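PDB 4A41: alpha-n-acetylglucosaminidase family protein, which binds galactose as a family 32 carbohydrate-binding module of a clostridial family 89 alpha-N-acetylglucosaminidase, and carries a calcium ion. Local coordinates for residues 25-30 and 156-161; 34-39 and 69-74; 59-64 and 150-155. One frame throughout, in Å; residues are numbered along the deposited sequence. Where two conformers were deposited one is given.

Contact 1: residues 25-30 and 156-161; sequences LPQGNM and ELNVFA. With CA (calcium ion), chain B.
Leu25 and Val159 join the N-terminal loop to the last strand of the chain. The backbone N of Leu25 donates to Val159 O at 2.8 Å, in a nearly straight bond that meets the oxygen close to the line of the carbonyl. Leu25 lies nearest to Phe160, with their CA atoms 5.7 Å apart. From there the loop lifts away from the strand into a short 3-10 turn at 27-29. A water bridges the gap: it hydrogen-bonds with Leu25 O and Asn158 OD1 and accepts from Val159 N.

Gln27 reaches back from the turn to the strand. Its chain is extended beyond CG (chi2 179°), which carries the amide down to the backbone. Gln27 NE2 donates to Leu157 O at 2.9 Å, coming from above the carbonyl plane. It also donates to Glu156 OE1 at 2.9 Å, on the anti side of the carboxylate but well out of its plane. Both acceptors lie in the plane of the Gln27 amide, so the two bonds fix its rotation. The amide and carboxylate planes are 68° apart.

Here the first modelled residues meet the C-terminal strand, at one side of the beta-sandwich of the F5/8 type C (discoidin-like) fold. Strand 153-160 also pairs with strand 80-89.

Glu156 divides its carboxylate between two tasks. OE2 binds the calcium ion at 2.4 Å, together with ligands from Phe49, Asp52, Lys54, Thr57 and Ala155. OE1 takes the Gln27 bond and a weak one from Gly53 N. Gln27 is thus a second-shell residue of the metal site. Further along the strand the side chains that meet are apolar. Leu25 CD1 packs on Val159 CG1 at 4.1 Å, and Leu25 CD2 touches Ala161 CB. Met30 brings its CE to Val159 CB, at 4.3 Å.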
# COMPACT_ATOMS: atom_id res chain seq x y z
N LEU A 25 14.06 0.70 0.54
CA LEU A 25 14.26 1.00 1.94
C LEU A 25 13.90 -0.21 2.79
O LEU A 25 12.95 -0.94 2.45
CB LEU A 25 13.42 2.21 2.35
CG LEU A 25 13.86 3.51 1.69
CD1 LEU A 25 12.73 4.54 1.85
CD2 LEU A 25 15.17 3.97 2.37
N PRO A 26 14.64 -0.44 3.88
CA PRO A 26 14.35 -1.60 4.74
C PRO A 26 12.94 -1.55 5.33
O PRO A 26 12.57 -0.57 6.00
CB PRO A 26 15.42 -1.53 5.83
CG PRO A 26 16.49 -0.64 5.27
CD PRO A 26 15.84 0.30 4.31
N GLN A 27 12.17 -2.60 5.10
CA GLN A 27 10.79 -2.64 5.59
C GLN A 27 10.70 -2.69 7.13
O GLN A 27 9.73 -2.24 7.71
CB GLN A 27 10.03 -3.84 4.99
CG GLN A 27 9.75 -3.72 3.50
CD GLN A 27 9.03 -4.96 2.99
OE1 GLN A 27 9.37 -6.09 3.35
NE2 GLN A 27 8.00 -4.76 2.21
N GLY A 28 11.75 -3.24 7.77
CA GLY A 28 11.73 -3.38 9.23
C GLY A 28 11.91 -2.08 9.97
O GLY A 28 11.62 -2.00 11.17
N ASN A 29 12.28 -1.04 9.22
CA ASN A 29 12.37 0.30 9.80
C ASN A 29 11.09 1.13 9.62
O ASN A 29 11.04 2.29 10.06
CB ASN A 29 13.56 1.07 9.21
CG ASN A 29 14.88 0.52 9.71
OD1 ASN A 29 14.93 -0.10 10.78
ND2 ASN A 29 15.92 0.67 8.92
N MET A 30 10.09 0.55 8.95
CA MET A 30 8.84 1.25 8.66
C MET A 30 7.77 0.86 9.65
O MET A 30 7.87 -0.17 10.35
CB MET A 30 8.35 0.91 7.25
CG MET A 30 9.38 1.15 6.15
SD MET A 30 8.66 0.75 4.55
CE MET A 30 10.06 1.16 3.50
N GLU A 156 2.78 -7.04 -0.57
CA GLU A 156 4.04 -6.38 -0.22
C GLU A 156 4.11 -5.03 -0.88
O GLU A 156 3.89 -4.90 -2.08
CB GLU A 156 5.28 -7.20 -0.65
CG GLU A 156 5.52 -8.46 0.17
CD GLU A 156 5.88 -8.11 1.60
OE1 GLU A 156 6.88 -7.40 1.81
OE2 GLU A 156 5.22 -8.59 2.54
N LEU A 157 4.52 -4.03 -0.10
CA LEU A 157 4.80 -2.68 -0.60
C LEU A 157 6.24 -2.35 -0.35
O LEU A 157 6.75 -2.57 0.75
CB LEU A 157 3.91 -1.67 0.17
CG LEU A 157 2.41 -1.92 0.06
CD1 LEU A 157 1.64 -0.90 0.93
CD2 LEU A 157 1.92 -1.87 -1.41
N ASN A 158 6.88 -1.76 -1.36
CA ASN A 158 8.28 -1.31 -1.23
C ASN A 158 8.46 0.13 -1.72
O ASN A 158 7.79 0.57 -2.66
CB ASN A 158 9.25 -2.30 -1.88
CG ASN A 158 9.45 -3.54 -1.03
OD1 ASN A 158 10.22 -3.52 -0.07
ND2 ASN A 158 8.73 -4.61 -1.36
N VAL A 159 9.39 0.83 -1.09
CA VAL A 159 9.62 2.28 -1.35
C VAL A 159 11.12 2.39 -1.63
O VAL A 159 11.95 1.88 -0.86
CB VAL A 159 9.23 3.18 -0.16
CG1 VAL A 159 9.39 4.65 -0.53
CG2 VAL A 159 7.77 2.93 0.25
N PHE A 160 11.47 3.02 -2.75
CA PHE A 160 12.88 3.06 -3.19
C PHE A 160 13.47 4.45 -3.12
O PHE A 160 12.83 5.42 -3.53
CB PHE A 160 13.00 2.55 -4.62
CG PHE A 160 12.61 1.11 -4.78
CD1 PHE A 160 11.27 0.70 -4.65
CD2 PHE A 160 13.57 0.15 -5.05
CE1 PHE A 160 10.91 -0.64 -4.77
CE2 PHE A 160 13.21 -1.20 -5.21
CZ PHE A 160 11.88 -1.59 -5.07
N ALA A 161 14.69 4.55 -2.61
CA ALA A 161 15.40 5.82 -2.55
C ALA A 161 16.81 5.62 -3.08
O ALA A 161 17.28 6.49 -3.82
CB ALA A 161 15.43 6.35 -1.14
OXT ALA A 161 17.47 4.59 -2.82
CA CA B . 3.19 -9.58 3.27
O HOH W 1 10.78 -0.92 0.79

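Contact 2: residues 34-39 and 69-74; sequences ATSEHP and LPQSIT
Thr35 grips the flank of strand 71-77 with both its backbone and its side chain. Its N donates to Ser72 O at 3.0 Å. Its hydroxyl sits between the backbone N and the carbonyl carbon (chi1 57°), which turns OG1 toward the strand. There OG1 accepts from Ser72 N at 3.0 Å, with an angle of 168° at the hydrogen. OG1 also donates to Gln71 OE1, at a short 2.5 Å. The methyl CG2 lies beside the backbone N and approaches Ser72 OG at 3.5 Å.

Gln71 bends at chi2 (-67°), and this brings OE1 of its amide to the Thr35 hydroxyl. OE1 receives the hydroxyl slightly out of the carbonyl plane. The other end of the amide, NE2, donates to Glu68 O, so both ends are held. Ser36 CB packs against the same amide, 3.7 Å from Gln71 CD. The hydroxyl of Ser36 has its partners elsewhere, at Glu67 and the backbone N of Lys62.

Ala34 forms an antiparallel non-hydrogen-bonded pair with Ile73. Their CB atoms are 4.2 Å apart, on the face of the sheet where both also touch Trp59. Strand 31-34 is an outer strand of the five-stranded sheet of the sandwich, and it leaves that sheet here for the loop that leads toward the sugar pocket.

The Thr35 hydroxyl stands in for a backbone carbonyl as the acceptor of Ser72 N. Its proton is used on Gln71, so the hydroxyl has one defined direction, and the flank of strand 71-77 stays hydrogen-bonded after the regular pairing ends.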
# COMPACT_ATOMS: atom_id res chain seq x y z
N ALA A 34 -3.32 1.89 8.49
CA ALA A 34 -4.29 1.97 7.42
C ALA A 34 -5.59 2.52 7.94
O ALA A 34 -5.88 2.43 9.13
CB ALA A 34 -4.53 0.59 6.82
N THR A 35 -6.36 3.06 7.02
CA THR A 35 -7.68 3.58 7.42
C THR A 35 -8.65 2.45 7.76
O THR A 35 -9.64 2.66 8.48
CB THR A 35 -8.26 4.48 6.34
OG1 THR A 35 -8.33 3.79 5.10
CG2 THR A 35 -7.40 5.80 6.22
N SER A 36 -8.38 1.27 7.22
CA SER A 36 -9.22 0.10 7.47
C SER A 36 -8.29 -1.09 7.38
O SER A 36 -7.49 -1.15 6.48
CB SER A 36 -10.28 0.03 6.38
OG SER A 36 -11.12 -1.09 6.51
N GLU A 37 -8.41 -2.02 8.33
CA GLU A 37 -7.70 -3.28 8.24
C GLU A 37 -8.55 -4.39 8.83
O GLU A 37 -9.18 -4.22 9.89
CB GLU A 37 -6.31 -3.21 8.91
CG GLU A 37 -6.39 -3.09 10.46
CD GLU A 37 -5.05 -2.96 11.19
OE1 GLU A 37 -3.99 -2.89 10.55
OE2 GLU A 37 -5.07 -2.91 12.46
N HIS A 38 -8.59 -5.52 8.16
CA HIS A 38 -9.23 -6.70 8.72
C HIS A 38 -8.36 -7.31 9.82
O HIS A 38 -7.11 -7.32 9.75
CB HIS A 38 -9.51 -7.69 7.60
CG HIS A 38 -10.59 -8.67 7.93
ND1 HIS A 38 -11.92 -8.34 7.88
CD2 HIS A 38 -10.52 -9.96 8.34
CE1 HIS A 38 -12.64 -9.39 8.25
NE2 HIS A 38 -11.82 -10.38 8.54
N PRO A 39 -9.00 -7.85 10.87
CA PRO A 39 -8.18 -8.42 11.94
C PRO A 39 -7.36 -9.63 11.47
O PRO A 39 -7.55 -10.11 10.33
CB PRO A 39 -9.22 -8.84 13.02
CG PRO A 39 -10.54 -8.83 12.32
CD PRO A 39 -10.44 -7.81 11.21
N LEU A 69 -14.45 1.56 -0.09
CA LEU A 69 -13.39 2.37 -0.70
C LEU A 69 -13.92 3.77 -0.94
O LEU A 69 -15.14 3.95 -1.11
CB LEU A 69 -12.90 1.74 -1.99
CG LEU A 69 -12.28 0.33 -1.83
CD1 LEU A 69 -11.83 -0.14 -3.19
CD2 LEU A 69 -11.10 0.34 -0.81
N PRO A 70 -13.04 4.79 -0.97
CA PRO A 70 -11.58 4.71 -0.80
C PRO A 70 -11.11 4.34 0.60
O PRO A 70 -11.73 4.70 1.61
CB PRO A 70 -11.09 6.12 -1.15
CG PRO A 70 -12.22 6.72 -1.96
CD PRO A 70 -13.46 6.17 -1.32
N GLN A 71 -10.04 3.54 0.65
CA GLN A 71 -9.31 3.35 1.88
C GLN A 71 -7.84 3.37 1.48
O GLN A 71 -7.51 3.26 0.30
CB GLN A 71 -9.62 2.01 2.54
CG GLN A 71 -11.08 1.79 2.99
CD GLN A 71 -11.55 2.69 4.14
OE1 GLN A 71 -10.75 3.16 4.98
NE2 GLN A 71 -12.86 2.90 4.21
N SER A 72 -6.99 3.57 2.47
CA SER A 72 -5.55 3.74 2.21
C SER A 72 -4.67 3.04 3.25
O SER A 72 -5.12 2.70 4.34
CB SER A 72 -5.18 5.23 2.17
OG SER A 72 -5.35 5.85 3.44
N ILE A 73 -3.40 2.86 2.87
CA ILE A 73 -2.38 2.33 3.78
C ILE A 73 -1.21 3.30 3.72
O ILE A 73 -0.80 3.72 2.64
CB ILE A 73 -2.00 0.86 3.44
CG1 ILE A 73 -0.86 0.35 4.33
CG2 ILE A 73 -1.59 0.69 1.94
CD1 ILE A 73 -0.73 -1.16 4.37
N THR A 74 -0.70 3.67 4.89
CA THR A 74 0.43 4.61 4.99
C THR A 74 1.65 3.90 5.58
O THR A 74 1.55 3.22 6.61
CB THR A 74 0.06 5.81 5.88
OG1 THR A 74 -1.02 6.51 5.27
CG2 THR A 74 1.26 6.76 6.02

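Contact 3: residues 59-64 and 150-155; sequences WHTKYN and GFASAA. With CA (calcium ion), chain B; GAL (beta-D-galactopyranose), chain C.
His60 and Phe151 come together beside the bound galactose, at the end of the beta-sandwich that carries the sugar site of this family 32 module. Their segments run antiparallel at the edge of the four-stranded sheet. Trp59 and Ala154 are a hydrogen-bonded pair, with bonds in both directions. His60 and Ser153 are the non-hydrogen-bonded pair that follows. Beyond it, Thr61 N donates to Ala152 O, and Thr61 OG1 accepts from Ala152 N at 3.0 Å.

The side chain of His60 leads from this sheet to the sugar. CG stands anti to the backbone N (chi1 -165°), which sends the ring from CB toward the pocket. CG lies 4.1 Å from Ser153 CB. CD2 comes closer to that atom, at 3.8 Å, and also nears O3 of the galactose. ND1 donates to Thr61 O, in the ring plane and on a lone pair of the oxygen, which fixes the turn of the ring. CE1 meets Phe151 CB at 3.5 Å. NE2 at the tip hydrogen-bonds to galactose O4 at 2.7 Å. Ala152 O lies over one ring face and Tyr63 CE2 over the other. The His60 and Phe151 rings meet obliquely, with planes 50° apart.

Glu44, Arg91 and Asn96 add hydrogen bonds to the sugar. At the end of 150-155 the backbone O of Ala155 binds the calcium ion. Trp59 turns to the opposite face of the sheet and packs its CH2 on Ala152 CB. Tyr63 forms an aromatic platform for the sugar: galactose C6 sits over the centre of its ring, 3.6 Å above the plane.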
# COMPACT_ATOMS: atom_id res chain seq x y z
N TRP A 59 -2.10 -7.10 3.74
CA TRP A 59 -3.07 -6.14 4.27
C TRP A 59 -4.35 -6.33 3.49
O TRP A 59 -4.31 -6.57 2.27
CB TRP A 59 -2.58 -4.71 4.04
CG TRP A 59 -3.64 -3.66 4.22
CD1 TRP A 59 -4.36 -3.40 5.36
CD2 TRP A 59 -4.12 -2.74 3.23
NE1 TRP A 59 -5.25 -2.38 5.13
CE2 TRP A 59 -5.12 -1.94 3.84
CE3 TRP A 59 -3.78 -2.49 1.88
CZ2 TRP A 59 -5.79 -0.93 3.15
CZ3 TRP A 59 -4.44 -1.47 1.19
CH2 TRP A 59 -5.43 -0.69 1.84
N HIS A 60 -5.48 -6.26 4.17
CA HIS A 60 -6.79 -6.29 3.48
C HIS A 60 -7.71 -5.35 4.24
O HIS A 60 -7.70 -5.32 5.49
CB HIS A 60 -7.37 -7.73 3.53
CG HIS A 60 -8.51 -8.01 2.58
ND1 HIS A 60 -9.75 -7.41 2.68
CD2 HIS A 60 -8.60 -8.88 1.53
CE1 HIS A 60 -10.56 -7.92 1.76
NE2 HIS A 60 -9.89 -8.81 1.05
N THR A 61 -8.50 -4.57 3.52
CA THR A 61 -9.47 -3.70 4.16
C THR A 61 -10.45 -4.55 5.00
O THR A 61 -10.68 -5.72 4.69
CB THR A 61 -10.27 -2.85 3.12
OG1 THR A 61 -10.71 -3.70 2.05
CG2 THR A 61 -9.37 -1.72 2.53
N LYS A 62 -11.02 -3.92 6.03
CA LYS A 62 -12.00 -4.58 6.91
C LYS A 62 -13.24 -5.02 6.15
O LYS A 62 -13.81 -4.24 5.38
CB LYS A 62 -12.39 -3.64 8.04
CG LYS A 62 -13.57 -4.11 8.93
CD LYS A 62 -13.21 -5.39 9.66
CE LYS A 62 -14.25 -5.72 10.71
NZ LYS A 62 -14.07 -4.87 11.91
N TYR A 63 -13.64 -6.27 6.36
CA TYR A 63 -14.88 -6.73 5.77
C TYR A 63 -15.76 -7.37 6.86
O TYR A 63 -15.38 -7.39 8.04
CB TYR A 63 -14.62 -7.61 4.55
CG TYR A 63 -13.76 -8.82 4.80
CD1 TYR A 63 -14.35 -10.03 5.19
CD2 TYR A 63 -12.37 -8.78 4.64
CE1 TYR A 63 -13.55 -11.16 5.41
CE2 TYR A 63 -11.57 -9.90 4.86
CZ TYR A 63 -12.18 -11.10 5.23
OH TYR A 63 -11.42 -12.22 5.45
N ASN A 64 -16.96 -7.80 6.47
CA ASN A 64 -18.00 -8.29 7.40
C ASN A 64 -18.35 -7.30 8.56
O ASN A 64 -18.08 -7.59 9.74
CB ASN A 64 -17.67 -9.72 7.89
CG ASN A 64 -17.67 -10.76 6.73
OD1 ASN A 64 -18.35 -10.57 5.70
ND2 ASN A 64 -16.92 -11.85 6.90
N GLY A 150 -14.51 -4.50 -4.53
CA GLY A 150 -14.69 -3.33 -3.68
C GLY A 150 -13.89 -3.37 -2.38
O GLY A 150 -14.14 -2.58 -1.48
N PHE A 151 -12.93 -4.30 -2.30
CA PHE A 151 -11.97 -4.39 -1.21
C PHE A 151 -10.65 -3.80 -1.72
O PHE A 151 -10.48 -3.58 -2.91
CB PHE A 151 -11.73 -5.86 -0.88
CG PHE A 151 -12.99 -6.67 -0.70
CD1 PHE A 151 -13.75 -6.56 0.45
CD2 PHE A 151 -13.38 -7.60 -1.68
CE1 PHE A 151 -14.93 -7.33 0.61
CE2 PHE A 151 -14.55 -8.37 -1.52
CZ PHE A 151 -15.31 -8.23 -0.38
N ALA A 152 -9.72 -3.57 -0.80
CA ALA A 152 -8.32 -3.32 -1.19
C ALA A 152 -7.42 -4.23 -0.42
O ALA A 152 -7.63 -4.46 0.79
CB ALA A 152 -7.95 -1.87 -0.96
N SER A 153 -6.40 -4.74 -1.10
CA SER A 153 -5.42 -5.60 -0.42
C SER A 153 -4.04 -5.41 -1.02
O SER A 153 -3.91 -4.88 -2.12
CB SER A 153 -5.84 -7.09 -0.45
OG SER A 153 -5.96 -7.56 -1.78
N ALA A 154 -3.01 -5.82 -0.27
CA ALA A 154 -1.62 -5.71 -0.75
C ALA A 154 -0.74 -6.74 -0.04
O ALA A 154 -0.76 -6.80 1.19
CB ALA A 154 -1.06 -4.28 -0.48
N ALA A 155 -0.01 -7.53 -0.82
CA ALA A 155 0.89 -8.53 -0.21
C ALA A 155 2.16 -7.87 0.28
O ALA A 155 2.57 -8.10 1.41
CB ALA A 155 1.22 -9.65 -1.19
CA CA B . 3.19 -9.58 3.27
C1 GAL C . -12.47 -14.22 0.71
C2 GAL C . -11.00 -13.90 0.50
C3 GAL C . -10.58 -12.89 1.57
C4 GAL C . -11.51 -11.68 1.52
C5 GAL C . -12.96 -12.14 1.67
C6 GAL C . -13.94 -10.97 1.63
O1 GAL C . -12.87 -15.08 -0.32
O2 GAL C . -10.20 -15.09 0.55
O3 GAL C . -9.22 -12.56 1.35
O4 GAL C . -11.33 -11.00 0.26
O5 GAL C . -13.22 -13.02 0.60
O6 GAL C . -15.27 -11.39 1.91

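Overall arrangement
Contact 3 is the buried one. Contacts 1 and 2 are partly buried. Contacts 1 and 3 use successive parts of strand 153-160, about 20 Å apart between centres, and each supplies a calcium ligand. Contact 2 belongs to the other sheet, but its centre is about 7 Å from that of contact 3. His38 N and His60 O probably hydrogen-bond there, and Ala34 packs on Trp59. Leu157 of contact 1 packs on Ile73 of contact 2 between the sheets. Contact 1 ties the N-terminal loop to the C-terminal strand with a water and an amide, contact 2 continues the pairing of strands 31-34 and 71-77 with a hydroxyl, and contact 3 adds aromatic rings and a histidine hydrogen bond for the sugar.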